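Local coordinates for acetylcholine-binding protein (Bulinus truncatus, PDB 2BJ0) that probably binds acetylcholine at the interfaces of a pentamer that resembles the extracellular ligand-binding domain of nicotinic receptors, at residues N30-N35 against I161-D166; K43-V48 against R119-L124; S86-I91 against G140-D145; I125-E130 against F198-K203. All blocks are in the same frame, centred on the assembly; numbering follows the deposited sequence.

Interaction 1 (N30-N35 against I161-D166); sequences NFKLMN and IAEYFD
Lys32 and Glu163 form a salt bridge, NZ meeting OE1 at 2.7 Å on the anti side of that oxygen, somewhat out of the carboxylate plane. A bend in the lysine chain (chi2 -79°) brings CD to 3.6 Å from Tyr164 CD2. Met34 SD lies at the edge of the same ring, 5.3 Å from its centroid, a Met-aromatic contact. Leu33 CB packs on Ile161 CG2 at 3.9 Å, and Phe165 turns its ring edge to Leu33 O. The loop 161-166, probably the counterpart of receptor loop F on the complementary side of the agonist site, lies along a strand of the immunoglobulin-like sandwich, joined by Leu33 N to Ile161 O (2.9 Å) and Asp166 N to Met34 O (3.1 Å). One water bridges Leu33 O, Ile161 O and Tyr164 N. Lys32 NZ also pairs with Glu156, and a methionine in place of Lys32 would probably leave both carboxylates without their shared cation. Farther out, Tyr164 OH bonds to Ser185 N of the second subunit, just before its Cys186-Cys187 disulfide.

Interaction 2 (K43-V48 against R119-L124); sequences KDQVEV and RFTCDL
Arg119 CG stands anti to the backbone N (chi1 -170°) and the chain bends at chi3 (-64°), which sets its guanidinium nearly coplanar with the Glu47 carboxylate, the planes 12° apart. NE and NH2 both grip OE2 of Glu47, side-on, at 2.7 and 2.8 Å. The two segments form an antiparallel ladder of the beta-sandwich, running into the Cys-loop at Cys122, whose sulfur is bonded to Cys135. Val46 N and O pair with Phe120 O and N in backbone hydrogen bonds, while Gln45 with Thr121 and Glu47 with Arg119 are non-hydrogen-bonded pairs. Their polar face looks to the third subunit, where Gln45 NE2 bonds to Val37 O; Glu47 OE1 has a second cation in Arg117 of its own chain. On the other face Val46 CB sits over the Phe120 ring, 4.3 Å from its centroid. Val46 CG2 leans on Leu124 CD2 at 3.8 Å. Just before strand 45-48, Asp44 meets the chain that follows Thr121: its O receives Cys122 N, and its OD1 is met by Leu124 N from above the carboxylate plane. Asp123 OD1, which also takes Ile125 N, is linked to Asp44 OD2 by a water donating to both, 2.7 Å from each.

Interaction 3 (S86-I91 against G140-D145); sequences SFYNAI and GSWTHD
Ser86 and Gly140 make a hydrogen-bonded antiparallel pair at the ends of two neighbouring strands, Ser86 N reaching Gly140 O at 2.8 Å and Gly140 N reaching Ser86 O at 3.0 Å. By analogy with nicotinic receptors, the turn that follows Ser86 is loop A of the agonist site and the chain after Ser141 is loop B. Packing is tight around Tyr88. Its ring edge faces the carbonyls of Gly140 and Ser141, and its OH lies 2.9 Å from Ser141 O, a possible hydrogen bond, since that single proton could turn to another acceptor. Over one ring face comes the six-membered part of Trp142, CE3 3.6 Å from Tyr88 CZ, the two planes inclined at 49°. With chi1 at -167° the indole swings away from its own backbone N and across to Tyr88. Replacing Tyr88 by a leucine would probably take the nearby hydroxyl from Ser141 O and leave the indole without the ring it leans on. The other side of the indole, by contrast, is partly exposed and turns to the third subunit, NE1 bonding to Val113 O of that subunit and the rings meeting its Trp51 edge-to-face. A 3-cyclohexyl-1-propylsulfonic acid, probably from the crystallisation liquor, bonds to Trp142 O. Ser141 OG, which also bonds to Asp84, closes an ST motif by accepting His144 N at 2.9 Å.

Interaction 4 (I125-E130 against F198-K203); sequences INVDTE and FAFRKK
Val127 carries most of the contact: its O receives Lys202 N at 2.9 Å, and its two methyls divide between two neighbours, CG2 resting 3.6 Å from Phe200 CE2 and CG1 3.8 Å from Lys202 CD. Asp128 follows, its side chain crossing that of Lys202 at about a right angle, with OD1 4.0 Å from Lys202 CB; the charged ends stay apart. Thr129 closes a type I turn, its N and OG1 both reaching Asn126 O from the same face, and sets its own O 3.6 Å from Arg201 CB. Arg201, extended from CG to NE, carries NH1 to Glu130 O at 3.0 Å, in the carbonyl plane and on a lone pair. The segment belongs to the Cys-loop between Cys122 and Cys135, here laid against the last strand near the C-terminus. Arg201 NE pairs with Asp171 of strand 170-183, which leaves NH1 to reach the loop. Across the contact it is the backbone oxygens of Val127 and Glu130, not the side chains of Asp128 and Glu130, that accept the hydrogen bonds.

In the fold
Interactions 2 and 4 are the closest pair, their centres 12 Å apart, and share the sandwich core: Phe120 CZ meets Phe198 CZ at 3.8 Å, and Phe200 CZ lies near Val46 and Leu124. Interaction 1 joins this core through Leu33, whose CD2 is 3.9 Å from Phe198 CG and whose CD1 is 3.5 Å from Val48 CB. Interaction 3 is tied to interaction 2 by a probable bond from Ile91 N to Arg119 O (2.9 Å). It lies at the presumed agonist pocket, where the Trp142 side chain comes about 3 Å from the bound sulfonic acid; interaction 1 probably reaches the edge of such a pocket from the complementary side. Interactions 2 and 3 both touch the third subunit, whereas interaction 1 reaches the second.

Interaction 1 (N30-N35 against I161-D166)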
loop_
_atom_site.group_PDB
_atom_site.type_symbol
_atom_site.label_atom_id
_atom_site.label_comp_id
_atom_site.label_asym_id
_atom_site.label_seq_id
_atom_site.Cartn_x
_atom_site.Cartn_y
_atom_site.Cartn_z
ATOM N N ASN A 30 -5.627 -27.663 -0.441
ATOM C CA ASN A 30 -4.405 -28.371 -0.798
ATOM C C ASN A 30 -3.342 -27.291 -0.940
ATOM O O ASN A 30 -3.694 -26.124 -1.068
ATOM C CB ASN A 30 -4.579 -29.162 -2.097
ATOM C CG ASN A 30 -5.243 -30.532 -1.863
ATOM O OD1 ASN A 30 -6.233 -30.864 -2.501
ATOM N ND2 ASN A 30 -4.709 -31.305 -0.911
ATOM N N PHE A 31 -2.068 -27.665 -0.909
ATOM C CA PHE A 31 -0.990 -26.698 -0.922
ATOM C C PHE A 31 0.100 -27.164 -1.839
ATOM O O PHE A 31 0.292 -28.362 -2.038
ATOM C CB PHE A 31 -0.413 -26.471 0.492
ATOM C CG PHE A 31 -1.398 -25.925 1.472
ATOM C CD1 PHE A 31 -1.598 -24.549 1.586
ATOM C CD2 PHE A 31 -2.111 -26.773 2.304
ATOM C CE1 PHE A 31 -2.499 -24.029 2.480
ATOM C CE2 PHE A 31 -3.011 -26.257 3.209
ATOM C CZ PHE A 31 -3.211 -24.870 3.306
ATOM N N LYS A 32 0.822 -26.204 -2.391
ATOM C CA LYS A 32 2.015 -26.475 -3.149
ATOM C C LYS A 32 3.127 -25.618 -2.555
ATOM O O LYS A 32 3.082 -24.376 -2.652
ATOM C CB LYS A 32 1.821 -26.114 -4.632
ATOM C CG LYS A 32 0.714 -26.900 -5.355
ATOM C CD LYS A 32 1.230 -28.285 -5.726
ATOM C CE LYS A 32 0.093 -29.238 -5.866
ATOM N NZ LYS A 32 0.581 -30.611 -6.183
ATOM N N LEU A 33 4.127 -26.264 -1.955
ATOM C CA LEU A 33 5.301 -25.557 -1.500
ATOM C C LEU A 33 6.223 -25.408 -2.702
ATOM O O LEU A 33 6.730 -26.396 -3.198
ATOM C CB LEU A 33 5.981 -26.256 -0.303
ATOM C CG LEU A 33 7.245 -25.614 0.292
ATOM C CD1 LEU A 33 6.942 -24.212 0.833
ATOM C CD2 LEU A 33 7.850 -26.455 1.413
ATOM N N MET A 34 6.386 -24.163 -3.175
ATOM C CA MET A 34 7.101 -23.868 -4.424
ATOM C C MET A 34 8.590 -23.600 -4.254
ATOM O O MET A 34 9.404 -23.952 -5.122
ATOM C CB MET A 34 6.460 -22.660 -5.119
ATOM C CG MET A 34 4.964 -22.800 -5.362
ATOM S SD MET A 34 4.553 -24.137 -6.498
ATOM C CE MET A 34 5.255 -23.514 -8.027
ATOM N N ASN A 35 8.932 -22.942 -3.158
ATOM C CA ASN A 35 10.274 -22.512 -2.944
ATOM C C ASN A 35 10.449 -22.119 -1.453
ATOM O O ASN A 35 9.489 -21.745 -0.798
ATOM C CB ASN A 35 10.570 -21.312 -3.826
ATOM C CG ASN A 35 12.031 -21.061 -4.085
ATOM O OD1 ASN A 35 12.896 -21.706 -3.497
ATOM N ND2 ASN A 35 12.325 -20.126 -4.985
ATOM N N ILE A 161 2.329 -31.923 -1.758
ATOM C CA ILE A 161 2.806 -30.559 -1.464
ATOM C C ILE A 161 4.110 -30.207 -2.195
ATOM O O ILE A 161 4.267 -29.084 -2.698
ATOM C CB ILE A 161 2.913 -30.374 0.082
ATOM C CG1 ILE A 161 1.572 -30.739 0.720
ATOM C CG2 ILE A 161 3.322 -28.952 0.489
ATOM C CD1 ILE A 161 1.467 -30.416 2.142
ATOM N N ALA A 162 5.031 -31.176 -2.286
ATOM C CA ALA A 162 6.362 -30.934 -2.882
ATOM C C ALA A 162 6.467 -31.037 -4.411
ATOM O O ALA A 162 7.536 -30.789 -4.977
ATOM C CB ALA A 162 7.399 -31.820 -2.231
ATOM N N GLU A 163 5.358 -31.325 -5.081
ATOM C CA GLU A 163 5.359 -31.600 -6.503
ATOM C C GLU A 163 6.151 -30.579 -7.347
ATOM O O GLU A 163 6.938 -30.969 -8.219
ATOM C CB GLU A 163 3.921 -31.714 -7.021
ATOM C CG GLU A 163 3.844 -32.412 -8.373
ATOM C CD GLU A 163 2.441 -32.498 -8.936
ATOM O OE1 GLU A 163 1.453 -32.239 -8.214
ATOM O OE2 GLU A 163 2.321 -32.832 -10.135
ATOM N N TYR A 164 5.940 -29.282 -7.102
ATOM C CA TYR A 164 6.574 -28.248 -7.934
ATOM C C TYR A 164 7.771 -27.557 -7.275
ATOM O O TYR A 164 8.257 -26.534 -7.769
ATOM C CB TYR A 164 5.549 -27.184 -8.332
ATOM C CG TYR A 164 4.339 -27.674 -9.085
ATOM C CD1 TYR A 164 4.467 -28.485 -10.213
ATOM C CD2 TYR A 164 3.061 -27.296 -8.695
ATOM C CE1 TYR A 164 3.336 -28.916 -10.915
ATOM C CE2 TYR A 164 1.935 -27.725 -9.383
ATOM C CZ TYR A 164 2.087 -28.534 -10.484
ATOM O OH TYR A 164 0.982 -28.939 -11.173
ATOM N N PHE A 165 8.260 -28.106 -6.165
ATOM C CA PHE A 165 9.321 -27.461 -5.414
ATOM C C PHE A 165 10.611 -27.336 -6.248
ATOM O O PHE A 165 11.008 -28.289 -6.924
ATOM C CB PHE A 165 9.578 -28.206 -4.098
ATOM C CG PHE A 165 10.581 -27.533 -3.221
ATOM C CD1 PHE A 165 11.948 -27.782 -3.378
ATOM C CD2 PHE A 165 10.174 -26.603 -2.273
ATOM C CE1 PHE A 165 12.893 -27.123 -2.588
ATOM C CE2 PHE A 165 11.113 -25.941 -1.467
ATOM C CZ PHE A 165 12.470 -26.213 -1.613
ATOM N N ASP A 166 11.274 -26.177 -6.188
ATOM C CA ASP A 166 12.498 -25.947 -6.953
ATOM C C ASP A 166 13.298 -24.890 -6.215
ATOM O O ASP A 166 12.818 -23.769 -6.051
ATOM C CB ASP A 166 12.118 -25.450 -8.364
ATOM C CG ASP A 166 13.265 -25.534 -9.393
ATOM O OD1 ASP A 166 14.426 -25.909 -9.063
ATOM O OD2 ASP A 166 13.063 -25.235 -10.605
HETATM O O HOH W 1 5.165 -27.924 -4.859
HETATM O O HOH W 2 8.920 -23.931 -8.118
#

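Interaction 2 (K43-V48 against R119-L124)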
loop_
_atom_site.group_PDB
_atom_site.type_symbol
_atom_site.label_atom_id
_atom_site.label_comp_id
_atom_site.label_asym_id
_atom_site.label_seq_id
_atom_site.Cartn_x
_atom_site.Cartn_y
_atom_site.Cartn_z
ATOM N N LYS A 43 18.160 -15.485 12.935
ATOM C CA LYS A 43 16.874 -15.038 13.450
ATOM C C LYS A 43 15.922 -16.203 13.629
ATOM O O LYS A 43 14.881 -16.033 14.246
ATOM C CB LYS A 43 16.241 -13.991 12.538
ATOM C CG LYS A 43 17.029 -12.687 12.470
ATOM C CD LYS A 43 16.326 -11.628 11.624
ATOM C CE LYS A 43 17.235 -10.391 11.482
ATOM N NZ LYS A 43 16.709 -9.449 10.453
ATOM N N ASP A 44 16.288 -17.383 13.114
ATOM C CA ASP A 44 15.376 -18.529 13.085
ATOM C C ASP A 44 14.055 -18.206 12.389
ATOM O O ASP A 44 12.997 -18.397 12.969
ATOM C CB ASP A 44 15.104 -19.014 14.501
ATOM C CG ASP A 44 16.158 -19.976 14.989
ATOM O OD1 ASP A 44 16.893 -20.551 14.144
ATOM O OD2 ASP A 44 16.320 -20.216 16.200
ATOM N N GLN A 45 14.147 -17.689 11.158
ATOM C CA GLN A 45 12.986 -17.342 10.362
ATOM C C GLN A 45 13.115 -17.907 8.957
ATOM O O GLN A 45 14.211 -17.937 8.374
ATOM C CB GLN A 45 12.797 -15.811 10.313
ATOM C CG GLN A 45 12.505 -15.228 11.688
ATOM C CD GLN A 45 12.470 -13.695 11.698
ATOM O OE1 GLN A 45 12.479 -13.071 10.643
ATOM N NE2 GLN A 45 12.436 -13.101 12.903
ATOM N N VAL A 46 11.973 -18.328 8.416
ATOM C CA VAL A 46 11.867 -19.002 7.105
ATOM C C VAL A 46 10.790 -18.314 6.303
ATOM O O VAL A 46 9.766 -17.927 6.872
ATOM C CB VAL A 46 11.476 -20.502 7.287
ATOM C CG1 VAL A 46 11.136 -21.140 5.956
ATOM C CG2 VAL A 46 12.656 -21.248 7.934
ATOM N N GLU A 47 11.043 -18.113 5.009
ATOM C CA GLU A 47 10.066 -17.542 4.077
ATOM C C GLU A 47 9.946 -18.549 2.961
ATOM O O GLU A 47 10.939 -19.009 2.423
ATOM C CB GLU A 47 10.542 -16.207 3.440
ATOM C CG GLU A 47 10.594 -14.982 4.323
ATOM C CD GLU A 47 10.623 -13.672 3.510
ATOM O OE1 GLU A 47 10.987 -13.685 2.305
ATOM O OE2 GLU A 47 10.259 -12.615 4.074
ATOM N N VAL A 48 8.712 -18.881 2.623
ATOM C CA VAL A 48 8.414 -19.834 1.579
ATOM C C VAL A 48 7.527 -19.159 0.544
ATOM O O VAL A 48 6.859 -18.181 0.845
ATOM C CB VAL A 48 7.649 -21.090 2.148
ATOM C CG1 VAL A 48 8.480 -21.816 3.184
ATOM C CG2 VAL A 48 6.307 -20.705 2.714
ATOM N N ARG A 119 6.138 -15.731 5.870
ATOM C CA ARG A 119 7.265 -15.734 6.775
ATOM C C ARG A 119 6.835 -16.202 8.155
ATOM O O ARG A 119 5.785 -15.811 8.652
ATOM C CB ARG A 119 7.858 -14.311 6.887
ATOM C CG ARG A 119 9.228 -14.235 7.632
ATOM C CD ARG A 119 9.652 -12.762 7.962
ATOM N NE ARG A 119 9.855 -12.018 6.717
ATOM C CZ ARG A 119 9.886 -10.680 6.598
ATOM N NH1 ARG A 119 9.702 -9.893 7.658
ATOM N NH2 ARG A 119 10.079 -10.135 5.391
ATOM N N PHE A 120 7.685 -16.999 8.800
ATOM C CA PHE A 120 7.349 -17.562 10.112
ATOM C C PHE A 120 8.611 -18.026 10.827
ATOM O O PHE A 120 9.645 -18.139 10.206
ATOM C CB PHE A 120 6.343 -18.707 9.940
ATOM C CG PHE A 120 6.839 -19.806 9.060
ATOM C CD1 PHE A 120 7.576 -20.874 9.603
ATOM C CD2 PHE A 120 6.593 -19.775 7.692
ATOM C CE1 PHE A 120 8.067 -21.904 8.791
ATOM C CE2 PHE A 120 7.081 -20.786 6.874
ATOM C CZ PHE A 120 7.814 -21.862 7.424
ATOM N N THR A 121 8.547 -18.256 12.144
ATOM C CA THR A 121 9.741 -18.681 12.865
ATOM C C THR A 121 9.831 -20.192 12.902
ATOM O O THR A 121 8.821 -20.882 12.887
ATOM C CB THR A 121 9.820 -18.111 14.320
ATOM O OG1 THR A 121 8.770 -18.660 15.102
ATOM C CG2 THR A 121 9.469 -16.661 14.345
ATOM N N CYS A 122 11.069 -20.678 12.960
ATOM C CA CYS A 122 11.378 -22.073 12.920
ATOM C C CYS A 122 12.740 -22.176 13.569
ATOM O O CYS A 122 13.601 -21.338 13.314
ATOM C CB CYS A 122 11.478 -22.549 11.456
ATOM S SG CYS A 122 11.579 -24.377 11.286
ATOM N N ASP A 123 12.926 -23.172 14.430
ATOM C CA ASP A 123 14.284 -23.513 14.924
ATOM C C ASP A 123 15.159 -24.144 13.829
ATOM O O ASP A 123 14.925 -25.290 13.409
ATOM C CB ASP A 123 14.187 -24.457 16.134
ATOM C CG ASP A 123 15.480 -24.566 16.903
ATOM O OD1 ASP A 123 16.548 -24.205 16.363
ATOM O OD2 ASP A 123 15.514 -25.017 18.074
ATOM N N LEU A 124 16.153 -23.390 13.359
ATOM C CA LEU A 124 17.011 -23.843 12.259
ATOM C C LEU A 124 18.365 -24.422 12.700
ATOM O O LEU A 124 19.303 -24.525 11.924
ATOM C CB LEU A 124 17.220 -22.723 11.220
ATOM C CG LEU A 124 15.921 -22.205 10.580
ATOM C CD1 LEU A 124 16.230 -21.095 9.593
ATOM C CD2 LEU A 124 15.159 -23.365 9.921
HETATM O O HOH W 3 18.166 -22.087 16.545
#

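Interaction 3 (S86-I91 against G140-D145)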
loop_
_atom_site.group_PDB
_atom_site.type_symbol
_atom_site.label_atom_id
_atom_site.label_comp_id
_atom_site.label_asym_id
_atom_site.label_seq_id
_atom_site.Cartn_x
_atom_site.Cartn_y
_atom_site.Cartn_z
ATOM N N SER A 86 -6.144 -17.362 7.390
ATOM C CA SER A 86 -4.974 -16.697 7.905
ATOM C C SER A 86 -3.952 -17.755 8.230
ATOM O O SER A 86 -4.301 -18.924 8.555
ATOM C CB SER A 86 -5.297 -15.866 9.164
ATOM O OG SER A 86 -6.229 -14.815 8.891
ATOM N N PHE A 87 -2.695 -17.361 8.151
ATOM C CA PHE A 87 -1.605 -18.169 8.676
ATOM C C PHE A 87 -1.429 -17.801 10.134
ATOM O O PHE A 87 -0.912 -16.715 10.453
ATOM C CB PHE A 87 -0.326 -17.915 7.910
ATOM C CG PHE A 87 -0.420 -18.279 6.453
ATOM C CD1 PHE A 87 -0.244 -19.588 6.040
ATOM C CD2 PHE A 87 -0.660 -17.301 5.487
ATOM C CE1 PHE A 87 -0.334 -19.937 4.695
ATOM C CE2 PHE A 87 -0.755 -17.656 4.130
ATOM C CZ PHE A 87 -0.585 -18.977 3.741
ATOM N N TYR A 88 -1.842 -18.708 11.015
ATOM C CA TYR A 88 -1.856 -18.476 12.450
ATOM C C TYR A 88 -0.473 -18.190 13.031
ATOM O O TYR A 88 -0.365 -17.498 14.054
ATOM C CB TYR A 88 -2.505 -19.672 13.153
ATOM C CG TYR A 88 -4.008 -19.529 13.287
ATOM C CD1 TYR A 88 -4.849 -19.548 12.162
ATOM C CD2 TYR A 88 -4.584 -19.311 14.546
ATOM C CE1 TYR A 88 -6.240 -19.387 12.297
ATOM C CE2 TYR A 88 -5.958 -19.149 14.703
ATOM C CZ TYR A 88 -6.785 -19.192 13.587
ATOM O OH TYR A 88 -8.151 -19.007 13.795
ATOM N N ASN A 89 0.574 -18.726 12.405
ATOM C CA ASN A 89 1.920 -18.519 12.914
ATOM C C ASN A 89 2.746 -17.573 12.035
ATOM O O ASN A 89 3.957 -17.590 12.076
ATOM C CB ASN A 89 2.659 -19.847 13.151
ATOM C CG ASN A 89 2.858 -20.682 11.886
ATOM O OD1 ASN A 89 2.007 -20.756 10.987
ATOM N ND2 ASN A 89 3.998 -21.359 11.836
ATOM N N ALA A 90 2.080 -16.774 11.225
ATOM C CA ALA A 90 2.800 -15.860 10.343
ATOM C C ALA A 90 3.365 -14.729 11.176
ATOM O O ALA A 90 2.775 -14.326 12.192
ATOM C CB ALA A 90 1.891 -15.310 9.269
ATOM N N ILE A 91 4.539 -14.255 10.786
ATOM C CA ILE A 91 5.167 -13.184 11.507
ATOM C C ILE A 91 5.296 -11.932 10.624
ATOM O O ILE A 91 5.872 -10.952 11.046
ATOM C CB ILE A 91 6.545 -13.614 12.098
ATOM C CG1 ILE A 91 7.587 -13.793 10.996
ATOM C CG2 ILE A 91 6.410 -14.906 13.009
ATOM C CD1 ILE A 91 9.042 -13.752 11.542
ATOM N N GLY A 140 -5.875 -21.516 8.849
ATOM C CA GLY A 140 -7.300 -21.757 9.113
ATOM C C GLY A 140 -8.077 -20.465 9.020
ATOM O O GLY A 140 -7.477 -19.401 8.803
ATOM N N SER A 141 -9.400 -20.540 9.141
ATOM C CA SER A 141 -10.201 -19.333 9.130
ATOM C C SER A 141 -9.956 -18.574 10.412
ATOM O O SER A 141 -9.931 -19.149 11.512
ATOM C CB SER A 141 -11.673 -19.646 8.980
ATOM O OG SER A 141 -12.467 -18.521 9.238
ATOM N N TRP A 142 -9.767 -17.269 10.273
ATOM C CA TRP A 142 -9.561 -16.443 11.439
ATOM C C TRP A 142 -10.821 -16.236 12.254
ATOM O O TRP A 142 -10.733 -16.091 13.471
ATOM C CB TRP A 142 -9.009 -15.075 11.023
ATOM C CG TRP A 142 -8.473 -14.287 12.175
ATOM C CD1 TRP A 142 -8.985 -13.141 12.682
ATOM C CD2 TRP A 142 -7.324 -14.602 12.972
ATOM N NE1 TRP A 142 -8.219 -12.706 13.737
ATOM C CE2 TRP A 142 -7.189 -13.581 13.934
ATOM C CE3 TRP A 142 -6.370 -15.634 12.949
ATOM C CZ2 TRP A 142 -6.157 -13.559 14.871
ATOM C CZ3 TRP A 142 -5.334 -15.613 13.890
ATOM C CH2 TRP A 142 -5.251 -14.586 14.846
ATOM N N THR A 143 -11.979 -16.173 11.592
ATOM C CA THR A 143 -13.193 -15.743 12.273
ATOM C C THR A 143 -14.435 -16.578 12.073
ATOM O O THR A 143 -15.470 -16.187 12.602
ATOM C CB THR A 143 -13.579 -14.265 11.891
ATOM O OG1 THR A 143 -13.924 -14.226 10.498
ATOM C CG2 THR A 143 -12.389 -13.331 12.045
ATOM N N HIS A 144 -14.344 -17.697 11.337
ATOM C CA HIS A 144 -15.475 -18.634 11.172
ATOM C C HIS A 144 -15.173 -19.958 11.902
ATOM O O HIS A 144 -14.230 -20.659 11.558
ATOM C CB HIS A 144 -15.744 -18.928 9.673
ATOM C CG HIS A 144 -16.131 -17.714 8.863
ATOM N ND1 HIS A 144 -15.203 -16.915 8.223
ATOM C CD2 HIS A 144 -17.346 -17.188 8.563
ATOM C CE1 HIS A 144 -15.828 -15.928 7.598
ATOM N NE2 HIS A 144 -17.129 -16.072 7.784
ATOM N N ASP A 145 -15.954 -20.278 12.922
ATOM C CA ASP A 145 -15.758 -21.544 13.689
ATOM C C ASP A 145 -16.245 -22.736 12.860
ATOM O O ASP A 145 -16.801 -22.540 11.785
ATOM C CB ASP A 145 -16.461 -21.477 15.057
ATOM C CG ASP A 145 -17.977 -21.352 14.939
ATOM O OD1 ASP A 145 -18.576 -21.924 14.005
ATOM O OD2 ASP A 145 -18.664 -20.693 15.741
#

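Interaction 4 (I125-E130 against F198-K203)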
loop_
_atom_site.group_PDB
_atom_site.type_symbol
_atom_site.label_atom_id
_atom_site.label_comp_id
_atom_site.label_asym_id
_atom_site.label_seq_id
_atom_site.Cartn_x
_atom_site.Cartn_y
_atom_site.Cartn_z
ATOM N N ILE A 125 18.465 -24.829 13.952
ATOM C CA ILE A 125 19.748 -25.300 14.439
ATOM C C ILE A 125 20.225 -26.491 13.590
ATOM O O ILE A 125 21.414 -26.669 13.380
ATOM C CB ILE A 125 19.639 -25.625 15.952
ATOM C CG1 ILE A 125 21.035 -25.704 16.580
ATOM C CG2 ILE A 125 18.755 -26.843 16.182
ATOM C CD1 ILE A 125 21.036 -25.492 18.086
ATOM N N ASN A 126 19.299 -27.290 13.075
ATOM C CA ASN A 126 19.681 -28.468 12.325
ATOM C C ASN A 126 19.553 -28.348 10.816
ATOM O O ASN A 126 19.514 -29.384 10.129
ATOM C CB ASN A 126 18.879 -29.691 12.793
ATOM C CG ASN A 126 19.256 -30.151 14.184
ATOM O OD1 ASN A 126 18.417 -30.685 14.920
ATOM N ND2 ASN A 126 20.510 -29.952 14.561
ATOM N N VAL A 127 19.526 -27.123 10.277
ATOM C CA VAL A 127 19.213 -26.924 8.857
ATOM C C VAL A 127 20.336 -27.414 7.973
ATOM O O VAL A 127 20.167 -27.621 6.764
ATOM C CB VAL A 127 18.842 -25.426 8.526
ATOM C CG1 VAL A 127 20.065 -24.540 8.494
ATOM C CG2 VAL A 127 18.068 -25.328 7.219
ATOM N N ASP A 128 21.497 -27.585 8.584
ATOM C CA ASP A 128 22.668 -27.984 7.846
ATOM C C ASP A 128 23.130 -29.422 8.146
ATOM O O ASP A 128 24.310 -29.738 8.019
ATOM C CB ASP A 128 23.794 -26.958 8.023
ATOM C CG ASP A 128 24.853 -27.068 6.936
ATOM O OD1 ASP A 128 24.553 -27.659 5.865
ATOM O OD2 ASP A 128 26.015 -26.603 7.056
ATOM N N THR A 129 22.191 -30.284 8.529
ATOM C CA THR A 129 22.455 -31.694 8.779
ATOM C C THR A 129 21.612 -32.504 7.813
ATOM O O THR A 129 20.732 -31.944 7.143
ATOM C CB THR A 129 22.122 -32.075 10.244
ATOM O OG1 THR A 129 20.710 -31.920 10.490
ATOM C CG2 THR A 129 22.800 -31.110 11.247
ATOM N N GLU A 130 21.872 -33.812 7.726
ATOM C CA GLU A 130 21.169 -34.687 6.758
ATOM C C GLU A 130 19.660 -34.783 6.976
ATOM O O GLU A 130 18.922 -34.867 5.988
ATOM C CB GLU A 130 21.737 -36.116 6.728
ATOM C CG GLU A 130 23.213 -36.244 7.079
ATOM C CD GLU A 130 24.127 -36.215 5.870
ATOM O OE1 GLU A 130 23.652 -35.813 4.775
ATOM O OE2 GLU A 130 25.325 -36.593 6.023
ATOM N N PHE A 198 6.971 -29.622 7.090
ATOM C CA PHE A 198 7.969 -29.974 6.116
ATOM C C PHE A 198 9.352 -30.008 6.745
ATOM O O PHE A 198 9.588 -29.389 7.792
ATOM C CB PHE A 198 7.885 -29.094 4.845
ATOM C CG PHE A 198 8.199 -27.635 5.073
ATOM C CD1 PHE A 198 7.210 -26.755 5.488
ATOM C CD2 PHE A 198 9.486 -27.149 4.854
ATOM C CE1 PHE A 198 7.517 -25.397 5.691
ATOM C CE2 PHE A 198 9.802 -25.777 5.061
ATOM C CZ PHE A 198 8.820 -24.929 5.476
ATOM N N ALA A 199 10.237 -30.804 6.144
ATOM C CA ALA A 199 11.624 -30.852 6.522
ATOM C C ALA A 199 12.455 -30.415 5.338
ATOM O O ALA A 199 12.190 -30.809 4.221
ATOM C CB ALA A 199 12.014 -32.282 6.929
ATOM N N PHE A 200 13.462 -29.593 5.588
ATOM C CA PHE A 200 14.351 -29.139 4.534
ATOM C C PHE A 200 15.777 -28.959 5.054
ATOM O O PHE A 200 15.985 -28.803 6.247
ATOM C CB PHE A 200 13.819 -27.821 3.922
ATOM C CG PHE A 200 14.112 -26.581 4.745
ATOM C CD1 PHE A 200 13.402 -26.314 5.905
ATOM C CD2 PHE A 200 15.064 -25.660 4.317
ATOM C CE1 PHE A 200 13.674 -25.172 6.648
ATOM C CE2 PHE A 200 15.330 -24.515 5.042
ATOM C CZ PHE A 200 14.643 -24.271 6.206
ATOM N N ARG A 201 16.755 -28.923 4.159
ATOM C CA ARG A 201 18.132 -28.709 4.571
ATOM C C ARG A 201 18.858 -27.834 3.543
ATOM O O ARG A 201 18.355 -27.655 2.455
ATOM C CB ARG A 201 18.834 -30.067 4.763
ATOM C CG ARG A 201 18.907 -30.901 3.487
ATOM C CD ARG A 201 19.893 -32.077 3.518
ATOM N NE ARG A 201 19.888 -32.770 2.226
ATOM C CZ ARG A 201 19.871 -34.093 2.084
ATOM N NH1 ARG A 201 19.843 -34.883 3.154
ATOM N NH2 ARG A 201 19.848 -34.626 0.872
ATOM N N LYS A 202 20.009 -27.253 3.899
ATOM C CA LYS A 202 20.833 -26.519 2.927
ATOM C C LYS A 202 21.477 -27.504 1.925
ATOM O O LYS A 202 21.761 -28.637 2.290
ATOM C CB LYS A 202 21.903 -25.680 3.640
ATOM C CG LYS A 202 21.329 -24.689 4.648
ATOM C CD LYS A 202 22.385 -24.003 5.489
ATOM C CE LYS A 202 22.516 -22.524 5.100
ATOM N NZ LYS A 202 23.061 -21.626 6.207
ATOM N N LYS A 203 21.691 -27.095 0.676
ATOM C CA LYS A 203 22.367 -27.966 -0.306
ATOM C C LYS A 203 23.868 -28.027 -0.042
ATOM O O LYS A 203 24.432 -27.091 0.542
ATOM C CB LYS A 203 22.141 -27.494 -1.736
ATOM C CG LYS A 203 20.735 -27.616 -2.192
ATOM C CD LYS A 203 20.655 -27.692 -3.688
ATOM C CE LYS A 203 19.213 -27.973 -4.075
ATOM N NZ LYS A 203 19.084 -29.160 -4.935
#